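Local coordinates for putative uncharacterized protein (Thermococcus onnurineus, PDB 3UEB) that is of unknown function but belongs to the UPF0440 (DUF3194) family of alpha and beta proteins and probably forms a dimer, at residues L15-I26 with E96-N104. Sequence-based numbering, arbitrary orientation.
Sequences LPELSEEQLIEI and ERKLREIAN
Leu99 carries the apolar centre with its two methyls divided between partners: CD1 lies 3.7 Å from Leu15 CD2, while CD2 lies 3.7 Å from Leu18 CD1 and also packs on Ile26 CD1. It crosses all three side chains at roughly right angles. One turn on, with CG1 of Ile102 beside its backbone N (chi1 -67°), CG2 falls anti to that N and meets Gln22 NE2 at 3.5 Å and, less closely, Leu18 CD2; CD1 only loosely faces Ile26 CD1. Gln22 and Ile102 slide past each other in opposite directions. At the more polar margin Glu25 OE2 comes against the Lys98 methylene CE (3.0 Å), while NZ stays 4.2 Å from OE2, beyond a salt bridge; bends at chi2 and chi4 carry the ammonium to Glu101 OE1, a salt bridge of 3.5 Å. A capping box positions Gln22: its OE1 accepts from Ser19 N (3.1 Å, 164° at the hydrogen), and its backbone N gives a weak bond to Ser19 OG. The type I turn Leu15–Leu18 precedes this cap, and Arg58 NH1 hydrogen-bonds to Leu18 O. The axes of segments 20-26 and 96-104 pass 11.6 Å apart, 147° between their directions, so the contact joins the start of helix 20-41 to the end of helix 80-104, just beyond strand 6-14 of the three-stranded antiparallel sheet.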
# COMPACT_ATOMS: atom_id res chain seq x y z
N LEU A 15 -4.46 3.91 -16.83
CA LEU A 15 -4.10 5.34 -16.79
C LEU A 15 -3.06 5.67 -17.88
O LEU A 15 -1.93 6.06 -17.59
CB LEU A 15 -3.53 5.68 -15.41
CG LEU A 15 -4.48 5.41 -14.23
CD1 LEU A 15 -3.70 5.36 -12.93
CD2 LEU A 15 -5.56 6.49 -14.18
N PRO A 16 -3.46 5.55 -19.15
CA PRO A 16 -2.64 5.80 -20.34
C PRO A 16 -1.99 7.17 -20.52
O PRO A 16 -0.95 7.28 -21.18
CB PRO A 16 -3.60 5.47 -21.49
CG PRO A 16 -4.92 5.87 -20.95
CD PRO A 16 -4.87 5.31 -19.54
N GLU A 17 -2.57 8.21 -19.93
CA GLU A 17 -2.02 9.55 -20.09
C GLU A 17 -0.97 9.87 -19.03
O GLU A 17 -0.36 10.94 -19.06
CB GLU A 17 -3.14 10.59 -20.05
CG GLU A 17 -4.37 10.14 -20.84
CD GLU A 17 -5.51 11.14 -20.81
OE1 GLU A 17 -5.69 11.82 -19.77
OE2 GLU A 17 -6.23 11.23 -21.83
N LEU A 18 -0.75 8.94 -18.11
CA LEU A 18 0.23 9.14 -17.05
C LEU A 18 1.54 8.40 -17.28
O LEU A 18 1.57 7.31 -17.87
CB LEU A 18 -0.35 8.70 -15.70
CG LEU A 18 -1.64 9.35 -15.19
CD1 LEU A 18 -1.88 8.92 -13.75
CD2 LEU A 18 -1.52 10.87 -15.27
N SER A 19 2.64 9.00 -16.83
CA SER A 19 3.96 8.39 -16.93
C SER A 19 4.00 7.33 -15.83
O SER A 19 3.22 7.41 -14.88
CB SER A 19 5.05 9.43 -16.67
OG SER A 19 4.93 9.95 -15.34
N GLU A 20 4.91 6.37 -15.93
CA GLU A 20 4.97 5.33 -14.91
C GLU A 20 5.17 5.90 -13.50
O GLU A 20 4.69 5.33 -12.52
CB GLU A 20 6.07 4.30 -15.25
CG GLU A 20 5.64 3.38 -16.41
CD GLU A 20 6.73 2.42 -16.87
OE1 GLU A 20 7.82 2.90 -17.25
OE2 GLU A 20 6.49 1.19 -16.86
N GLU A 21 5.84 7.05 -13.41
CA GLU A 21 6.05 7.69 -12.11
C GLU A 21 4.72 8.17 -11.52
O GLU A 21 4.42 7.93 -10.35
CB GLU A 21 7.02 8.86 -12.26
CG GLU A 21 7.02 9.80 -11.07
CD GLU A 21 8.08 10.87 -11.17
OE1 GLU A 21 8.13 11.57 -12.21
OE2 GLU A 21 8.87 11.02 -10.22
N GLN A 22 3.93 8.87 -12.33
CA GLN A 22 2.64 9.38 -11.88
C GLN A 22 1.72 8.21 -11.54
O GLN A 22 0.77 8.35 -10.79
CB GLN A 22 2.01 10.26 -12.95
CG GLN A 22 2.88 11.45 -13.34
CD GLN A 22 2.30 12.23 -14.50
OE1 GLN A 22 1.81 11.65 -15.47
NE2 GLN A 22 2.37 13.55 -14.43
N LEU A 23 2.03 7.04 -12.10
CA LEU A 23 1.25 5.84 -11.85
C LEU A 23 1.45 5.43 -10.39
O LEU A 23 0.50 5.02 -9.71
CB LEU A 23 1.71 4.73 -12.79
CG LEU A 23 0.68 3.72 -13.29
CD1 LEU A 23 -0.49 4.46 -13.96
CD2 LEU A 23 1.35 2.79 -14.28
N ILE A 24 2.69 5.52 -9.91
CA ILE A 24 3.02 5.18 -8.53
C ILE A 24 2.28 6.14 -7.60
O ILE A 24 1.65 5.73 -6.62
CB ILE A 24 4.56 5.30 -8.27
CG1 ILE A 24 5.27 4.02 -8.70
CG2 ILE A 24 4.84 5.59 -6.80
CD1 ILE A 24 5.23 3.76 -10.18
N GLU A 25 2.35 7.43 -7.93
CA GLU A 25 1.69 8.46 -7.14
C GLU A 25 0.19 8.19 -7.03
O GLU A 25 -0.40 8.31 -5.95
CB GLU A 25 1.92 9.82 -7.80
CG GLU A 25 1.47 11.01 -6.97
CD GLU A 25 1.40 12.28 -7.80
OE1 GLU A 25 2.30 12.51 -8.64
OE2 GLU A 25 0.43 13.05 -7.62
N ILE A 26 -0.44 7.85 -8.15
CA ILE A 26 -1.87 7.58 -8.16
C ILE A 26 -2.18 6.28 -7.41
O ILE A 26 -3.17 6.20 -6.69
CB ILE A 26 -2.42 7.48 -9.60
CG1 ILE A 26 -2.32 8.85 -10.28
CG2 ILE A 26 -3.87 6.99 -9.59
CD1 ILE A 26 -3.12 9.94 -9.58
N GLU A 96 -9.78 10.75 -9.78
CA GLU A 96 -10.23 11.52 -10.94
C GLU A 96 -9.91 13.00 -10.79
O GLU A 96 -9.55 13.66 -11.76
CB GLU A 96 -11.73 11.33 -11.18
CG GLU A 96 -12.24 11.89 -12.52
CD GLU A 96 -11.46 11.37 -13.72
OE1 GLU A 96 -10.95 10.23 -13.67
OE2 GLU A 96 -11.36 12.10 -14.73
N ARG A 97 -10.03 13.54 -9.57
CA ARG A 97 -9.72 14.94 -9.35
C ARG A 97 -8.23 15.19 -9.57
O ARG A 97 -7.83 16.21 -10.13
CB ARG A 97 -10.09 15.37 -7.93
CG ARG A 97 -11.58 15.48 -7.70
CD ARG A 97 -11.86 16.00 -6.32
NE ARG A 97 -13.28 15.89 -5.98
CZ ARG A 97 -13.76 16.05 -4.75
NH1 ARG A 97 -12.94 16.34 -3.75
NH2 ARG A 97 -15.06 15.91 -4.53
N LYS A 98 -7.42 14.23 -9.13
CA LYS A 98 -5.98 14.31 -9.27
C LYS A 98 -5.60 14.26 -10.75
O LYS A 98 -4.72 14.99 -11.20
CB LYS A 98 -5.32 13.15 -8.54
CG LYS A 98 -4.15 13.54 -7.67
CD LYS A 98 -3.07 14.27 -8.44
CE LYS A 98 -2.02 14.78 -7.47
NZ LYS A 98 -2.66 15.51 -6.34
N LEU A 99 -6.26 13.37 -11.49
CA LEU A 99 -5.98 13.23 -12.92
C LEU A 99 -6.26 14.56 -13.63
O LEU A 99 -5.44 15.02 -14.42
CB LEU A 99 -6.83 12.10 -13.53
CG LEU A 99 -6.69 10.69 -12.93
CD1 LEU A 99 -7.45 9.67 -13.78
CD2 LEU A 99 -5.23 10.31 -12.86
N ARG A 100 -7.41 15.16 -13.36
CA ARG A 100 -7.74 16.43 -13.98
C ARG A 100 -6.73 17.49 -13.55
O ARG A 100 -6.31 18.32 -14.36
CB ARG A 100 -9.15 16.88 -13.59
CG ARG A 100 -10.24 16.35 -14.53
CD ARG A 100 -11.52 17.17 -14.42
NE ARG A 100 -12.20 16.97 -13.14
CZ ARG A 100 -12.91 15.89 -12.84
NH1 ARG A 100 -13.03 14.91 -13.72
NH2 ARG A 100 -13.49 15.80 -11.65
N GLU A 101 -6.32 17.44 -12.29
CA GLU A 101 -5.35 18.40 -11.77
C GLU A 101 -4.05 18.26 -12.56
O GLU A 101 -3.47 19.24 -13.02
CB GLU A 101 -5.07 18.14 -10.29
CG GLU A 101 -4.09 19.13 -9.68
CD GLU A 101 -3.57 18.67 -8.34
OE1 GLU A 101 -4.39 18.38 -7.44
OE2 GLU A 101 -2.33 18.59 -8.17
N ILE A 102 -3.59 17.02 -12.70
CA ILE A 102 -2.36 16.75 -13.42
C ILE A 102 -2.48 17.21 -14.87
O ILE A 102 -1.61 17.94 -15.38
CB ILE A 102 -2.02 15.26 -13.37
CG1 ILE A 102 -1.69 14.86 -11.93
CG2 ILE A 102 -0.86 14.95 -14.31
CD1 ILE A 102 -1.39 13.38 -11.74
N ALA A 103 -3.55 16.80 -15.53
CA ALA A 103 -3.77 17.17 -16.92
C ALA A 103 -3.71 18.69 -17.11
O ALA A 103 -3.16 19.17 -18.10
CB ALA A 103 -5.13 16.63 -17.40
N ASN A 104 -4.25 19.44 -16.15
CA ASN A 104 -4.25 20.89 -16.23
C ASN A 104 -2.84 21.50 -16.18
O ASN A 104 -2.57 22.48 -16.88
CB ASN A 104 -5.11 21.50 -15.11
CG ASN A 104 -6.59 21.20 -15.29
OD1 ASN A 104 -7.16 21.40 -16.36
ND2 ASN A 104 -7.24 20.73 -14.22